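Local structure of EF0056 (Enterococcus faecalis, 6ORI) at residues Gly232-Asn237 with Val294-Gly299; Tyr344-Thr349 with Phe375-Trp380. The protein is of unknown molecular function, but as an enterococcal surface protein with an immunoglobulin-like N-terminal region it is probably involved in biofilm formation. One frame throughout, in Å; residues are numbered along the deposited sequence.

Overall arrangement
Ahead of both contacts the chain builds a first, larger antiparallel sheet domain from strands 31-38 to 184-189. The second domain then opens with strand 211-221. Interaction 1 closes the stretch from the loop before strand 239-248 to the loop before strand 300-304, holding two loops together on the outer side of the five-stranded sheet. Interaction 2 follows in series along the chain, neither crossing nor enclosing the first, and joins strand 340-348 of that sheet to strand 375-382 of the four-stranded sheet. Their centres are about 14 Å apart. Strand 340-348 mediates between them: S233 O of interaction 1 and Q347 NE2 of interaction 2 form a probable hydrogen bond (3.0 Å).

Interaction 1: Gly232-Asn237 with Val294-Gly299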
loop_
_atom_site.group_PDB
_atom_site.type_symbol
_atom_site.label_atom_id
_atom_site.label_comp_id
_atom_site.label_asym_id
_atom_site.label_seq_id
_atom_site.Cartn_x
_atom_site.Cartn_y
_atom_site.Cartn_z
ATOM N N GLY A 232 -9.890 -20.896 1.956
ATOM C CA GLY A 232 -10.074 -19.697 1.153
ATOM C C GLY A 232 -9.778 -19.949 -0.314
ATOM O O GLY A 232 -8.982 -20.842 -0.624
ATOM N N SER A 233 -10.392 -19.178 -1.201
ATOM C CA SER A 233 -10.250 -19.401 -2.633
ATOM C C SER A 233 -10.648 -18.190 -3.449
ATOM O O SER A 233 -11.333 -17.305 -2.965
ATOM C CB SER A 233 -11.094 -20.601 -3.051
ATOM O OG SER A 233 -12.365 -20.538 -2.426
ATOM N N THR A 234 -10.252 -18.146 -4.724
ATOM C CA THR A 234 -10.556 -16.990 -5.580
ATOM C C THR A 234 -11.771 -17.065 -6.512
ATOM O O THR A 234 -12.167 -16.074 -7.138
ATOM C CB THR A 234 -9.377 -16.684 -6.487
ATOM O OG1 THR A 234 -8.933 -17.871 -7.158
ATOM C CG2 THR A 234 -8.236 -16.158 -5.637
ATOM N N GLY A 235 -12.284 -18.258 -6.670
ATOM C CA GLY A 235 -13.450 -18.500 -7.502
ATOM C C GLY A 235 -13.146 -18.712 -8.979
ATOM O O GLY A 235 -12.006 -18.574 -9.436
ATOM N N ALA A 236 -14.172 -19.056 -9.750
ATOM C CA ALA A 236 -13.983 -19.487 -11.132
ATOM C C ALA A 236 -13.493 -18.404 -12.085
ATOM O O ALA A 236 -13.006 -18.715 -13.179
ATOM C CB ALA A 236 -15.285 -20.048 -11.682
ATOM N N ASN A 237 -13.661 -17.136 -11.706
ATOM C CA ASN A 237 -13.297 -16.022 -12.571
ATOM C C ASN A 237 -12.198 -15.193 -11.966
ATOM O O ASN A 237 -11.926 -14.081 -12.412
ATOM C CB ASN A 237 -14.525 -15.161 -12.844
ATOM C CG ASN A 237 -15.587 -15.934 -13.553
ATOM O OD1 ASN A 237 -15.373 -16.366 -14.674
ATOM N ND2 ASN A 237 -16.700 -16.180 -12.888
ATOM N N VAL A 294 3.565 -13.447 2.549
ATOM C CA VAL A 294 2.149 -13.144 2.574
ATOM C C VAL A 294 1.505 -13.620 1.267
ATOM O O VAL A 294 0.534 -13.042 0.786
ATOM C CB VAL A 294 1.892 -11.630 2.849
ATOM C CG1 VAL A 294 2.370 -11.264 4.251
ATOM C CG2 VAL A 294 2.558 -10.762 1.817
ATOM N N ALA A 295 2.011 -14.711 0.704
ATOM C CA ALA A 295 1.379 -15.308 -0.470
ATOM C C ALA A 295 -0.071 -15.689 -0.152
ATOM O O ALA A 295 -0.432 -15.914 0.995
ATOM C CB ALA A 295 2.137 -16.535 -0.904
ATOM N N PHE A 296 -0.882 -15.792 -1.185
ATOM C CA PHE A 296 -2.279 -16.179 -1.010
ATOM C C PHE A 296 -2.401 -17.497 -0.265
ATOM O O PHE A 296 -3.275 -17.678 0.585
ATOM C CB PHE A 296 -2.954 -16.293 -2.380
ATOM C CG PHE A 296 -4.453 -16.426 -2.310
ATOM C CD1 PHE A 296 -5.257 -15.306 -2.305
ATOM C CD2 PHE A 296 -5.052 -17.662 -2.266
ATOM C CE1 PHE A 296 -6.632 -15.401 -2.253
ATOM C CE2 PHE A 296 -6.449 -17.771 -2.209
ATOM C CZ PHE A 296 -7.224 -16.642 -2.203
ATOM N N GLU A 297 -1.558 -18.470 -0.592
ATOM C CA GLU A 297 -1.692 -19.791 0.021
ATOM C C GLU A 297 -1.527 -19.744 1.536
ATOM O O GLU A 297 -2.030 -20.616 2.238
ATOM C CB GLU A 297 -0.691 -20.786 -0.572
ATOM C CG GLU A 297 0.754 -20.459 -0.282
ATOM C CD GLU A 297 1.658 -21.603 -0.633
ATOM O OE1 GLU A 297 1.700 -22.595 0.130
ATOM O OE2 GLU A 297 2.307 -21.514 -1.684
ATOM N N SER A 298 -0.843 -18.714 2.027
ATOM C CA SER A 298 -0.469 -18.622 3.437
ATOM C C SER A 298 -1.644 -18.199 4.330
ATOM O O SER A 298 -1.636 -18.438 5.539
ATOM C CB SER A 298 0.688 -17.634 3.607
ATOM O OG SER A 298 1.817 -18.018 2.830
ATOM N N GLY A 299 -2.642 -17.563 3.742
ATOM C CA GLY A 299 -3.759 -17.037 4.505
ATOM C C GLY A 299 -4.689 -18.132 4.959
ATOM O O GLY A 299 -4.524 -19.298 4.617
#
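The phenyl ring of F296 presents its far end to the backbone of G232 and S233 and to the methyl group of T234, which all meet it obliquely, while the ring of H283 packs against it with the two planes at about 55°. In this immunoglobulin-like β-sandwich domain, the contact illustrates how an aromatic ring can pack one long connecting loop on another over the outer side of a sheet; a backbone hydrogen bond between E297 and K228 joins the loops as well. The closest approach is T234 CG2 to F296 CZ, at 3.6 Å. S233 C lies 4.0 Å from the same CZ atom, and the carbonyl oxygen of G232 is a looser neighbour of CE2.

F296 belongs to a short 3-10 turn, in which S298 N bonds to A295 O (3.0 Å) and G299 N to F296 O (3.2 Å). The anti placement of CG relative to the backbone N (chi1 -169°) carries the ring to the other loop, where it also touches I225, and to I241. R343 NH2 hydrogen-bonds V294 O, tying the residues just before the turn to strand 340-348.

T234 is two-sided. Its hydroxyl OG1 is engaged by its own loop, through E222 O and I225 N, and these bonds are consistent with a chi1 of 50°, at which the methyl meets the ring. The backbone of S233 is held on both polar atoms, N by Q281 and O by Q347, which ties the loop to the sheet beneath. Between residues 232-237 and 294-299 themselves the contact is purely van der Waals; besides CZ, T234 CG2 also touches F296 CE1, at 3.8 Å.

Interaction 2: Tyr344-Thr349 with Phe375-Trp380; sequences YVLQLT and FIFDSW
The phenol oxygen of Y344, whose ring packs beside S379, makes the shortest polar bond here, 2.7 Å from OH to a water that lies at the ring edge, in its plane. The same water donates a weak, long bond of 3.4 Å to W380 O, a carbonyl that also receives N266 ND2. A thin solvent bridge thus joins two strands whose backbones are too far apart to pair, with Y344 CA and S379 CA 9.6 Å from each other.

Direct contact is sparse and made by side chains. S379 OG approaches Y344 CE2 to 4.0 Å from an oblique direction, while it gives a weak hydrogen bond of 2.8 Å to D378 O, its own preceding carbonyl. The ring of Y267 meets Y344 as well, its plane turned by about 45°.

Beside this pair, L346 CD1 comes to 3.9 Å from F377 CE2, and the two side chains pass each other in opposite directions. An extended second torsion (chi2 179°) carries CD1 to the full reach of the leucine. I269 touches both residues, L242 adds to the packing round F377, and I280 to that round L346. Strand 375-382 begins directly after D374, a calcium ligand, and the F377 side chain lies about 12 Å from the ion. Apolar residues interleaved between two facing antiparallel sheets form the core characteristic of an immunoglobulin-like β-sandwich.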
loop_
_atom_site.group_PDB
_atom_site.type_symbol
_atom_site.label_atom_id
_atom_site.label_comp_id
_atom_site.label_asym_id
_atom_site.label_seq_id
_atom_site.Cartn_x
_atom_site.Cartn_y
_atom_site.Cartn_z
ATOM N N TYR A 344 -8.774 -9.023 1.852
ATOM C CA TYR A 344 -10.114 -9.181 1.320
ATOM C C TYR A 344 -10.038 -9.760 -0.076
ATOM O O TYR A 344 -9.245 -9.302 -0.932
ATOM C CB TYR A 344 -10.836 -7.832 1.302
ATOM C CG TYR A 344 -10.901 -7.181 2.654
ATOM C CD1 TYR A 344 -11.715 -7.704 3.651
ATOM C CD2 TYR A 344 -10.184 -6.032 2.937
ATOM C CE1 TYR A 344 -11.790 -7.149 4.871
ATOM C CE2 TYR A 344 -10.253 -5.449 4.192
ATOM C CZ TYR A 344 -11.074 -6.002 5.141
ATOM O OH TYR A 344 -11.211 -5.494 6.399
ATOM N N VAL A 345 -10.826 -10.796 -0.321
ATOM C CA VAL A 345 -10.863 -11.479 -1.605
ATOM C C VAL A 345 -12.206 -11.181 -2.279
ATOM O O VAL A 345 -13.250 -11.641 -1.807
ATOM C CB VAL A 345 -10.684 -12.983 -1.411
ATOM C CG1 VAL A 345 -10.713 -13.688 -2.738
ATOM C CG2 VAL A 345 -9.397 -13.303 -0.656
ATOM N N LEU A 346 -12.174 -10.424 -3.368
ATOM C CA LEU A 346 -13.379 -9.999 -4.085
ATOM C C LEU A 346 -13.528 -10.907 -5.278
ATOM O O LEU A 346 -12.871 -10.709 -6.290
ATOM C CB LEU A 346 -13.242 -8.543 -4.562
ATOM C CG LEU A 346 -12.772 -7.499 -3.537
ATOM C CD1 LEU A 346 -12.680 -6.130 -4.166
ATOM C CD2 LEU A 346 -13.715 -7.448 -2.372
ATOM N N GLN A 347 -14.378 -11.909 -5.163
ATOM C CA GLN A 347 -14.585 -12.849 -6.249
ATOM C C GLN A 347 -15.358 -12.191 -7.370
ATOM O O GLN A 347 -16.378 -11.559 -7.143
ATOM C CB GLN A 347 -15.335 -14.068 -5.736
ATOM C CG GLN A 347 -14.634 -14.753 -4.558
ATOM C CD GLN A 347 -15.117 -16.165 -4.328
ATOM O OE1 GLN A 347 -16.268 -16.494 -4.616
ATOM N NE2 GLN A 347 -14.235 -17.014 -3.809
ATOM N N LEU A 348 -14.847 -12.295 -8.588
ATOM C CA LEU A 348 -15.518 -11.703 -9.732
ATOM C C LEU A 348 -16.598 -12.627 -10.280
ATOM O O LEU A 348 -16.470 -13.840 -10.248
ATOM C CB LEU A 348 -14.498 -11.401 -10.820
ATOM C CG LEU A 348 -13.391 -10.430 -10.414
ATOM C CD1 LEU A 348 -12.386 -10.340 -11.538
ATOM C CD2 LEU A 348 -13.926 -9.074 -10.053
ATOM N N THR A 349 -17.653 -12.030 -10.833
ATOM C CA THR A 349 -18.784 -12.787 -11.369
ATOM C C THR A 349 -18.522 -13.261 -12.779
ATOM O O THR A 349 -19.189 -14.183 -13.252
ATOM C CB THR A 349 -20.037 -11.929 -11.428
ATOM O OG1 THR A 349 -19.742 -10.759 -12.182
ATOM C CG2 THR A 349 -20.509 -11.538 -10.037
ATOM N N PHE A 375 -9.967 1.828 -10.956
ATOM C CA PHE A 375 -10.821 1.419 -9.838
ATOM C C PHE A 375 -10.172 1.780 -8.517
ATOM O O PHE A 375 -8.976 1.569 -8.336
ATOM C CB PHE A 375 -11.052 -0.081 -9.857
ATOM C CG PHE A 375 -11.782 -0.578 -11.056
ATOM C CD1 PHE A 375 -13.060 -0.142 -11.360
ATOM C CD2 PHE A 375 -11.185 -1.517 -11.875
ATOM C CE1 PHE A 375 -13.728 -0.641 -12.464
ATOM C CE2 PHE A 375 -11.847 -2.012 -12.986
ATOM C CZ PHE A 375 -13.119 -1.568 -13.280
ATOM N N ILE A 376 -10.968 2.304 -7.597
ATOM C CA ILE A 376 -10.483 2.749 -6.285
ATOM C C ILE A 376 -11.033 1.851 -5.181
ATOM O O ILE A 376 -12.200 1.487 -5.197
ATOM C CB ILE A 376 -10.910 4.204 -6.010
ATOM C CG1 ILE A 376 -10.348 5.136 -7.097
ATOM C CG2 ILE A 376 -10.441 4.656 -4.639
ATOM C CD1 ILE A 376 -8.841 5.150 -7.226
ATOM N N PHE A 377 -10.171 1.522 -4.226
ATOM C CA PHE A 377 -10.501 0.697 -3.071
ATOM C C PHE A 377 -9.987 1.346 -1.791
ATOM O O PHE A 377 -8.894 1.888 -1.759
ATOM C CB PHE A 377 -9.884 -0.692 -3.206
ATOM C CG PHE A 377 -10.228 -1.375 -4.493
ATOM C CD1 PHE A 377 -9.462 -1.186 -5.614
ATOM C CD2 PHE A 377 -11.345 -2.172 -4.593
ATOM C CE1 PHE A 377 -9.784 -1.799 -6.783
ATOM C CE2 PHE A 377 -11.662 -2.779 -5.778
ATOM C CZ PHE A 377 -10.882 -2.594 -6.871
ATOM N N ASP A 378 -10.738 1.237 -0.706
ATOM C CA ASP A 378 -10.312 1.817 0.571
ATOM C C ASP A 378 -10.476 0.784 1.670
ATOM O O ASP A 378 -11.312 -0.114 1.566
ATOM C CB ASP A 378 -11.163 3.039 0.909
ATOM C CG ASP A 378 -11.292 4.004 -0.254
ATOM O OD1 ASP A 378 -10.430 4.888 -0.379
ATOM O OD2 ASP A 378 -12.229 3.858 -1.070
ATOM N N SER A 379 -9.703 0.929 2.733
ATOM C CA SER A 379 -9.842 0.073 3.901
ATOM C C SER A 379 -9.393 0.844 5.123
ATOM O O SER A 379 -8.489 1.675 5.041
ATOM C CB SER A 379 -9.022 -1.195 3.758
ATOM O OG SER A 379 -9.401 -1.910 2.607
ATOM N N TRP A 380 -10.006 0.570 6.269
ATOM C CA TRP A 380 -9.621 1.245 7.497
ATOM C C TRP A 380 -10.153 0.475 8.681
ATOM O O TRP A 380 -11.073 -0.343 8.532
ATOM C CB TRP A 380 -10.114 2.708 7.535
ATOM C CG TRP A 380 -11.626 2.897 7.563
ATOM C CD1 TRP A 380 -12.410 3.186 8.654
ATOM C CD2 TRP A 380 -12.519 2.830 6.439
ATOM N NE1 TRP A 380 -13.733 3.289 8.274
ATOM C CE2 TRP A 380 -13.827 3.071 6.926
ATOM C CE3 TRP A 380 -12.348 2.569 5.076
ATOM C CZ2 TRP A 380 -14.940 3.068 6.093
ATOM C CZ3 TRP A 380 -13.453 2.554 4.261
ATOM C CH2 TRP A 380 -14.731 2.798 4.773
HETATM O O HOH W 1 -9.920 -3.222 7.033
#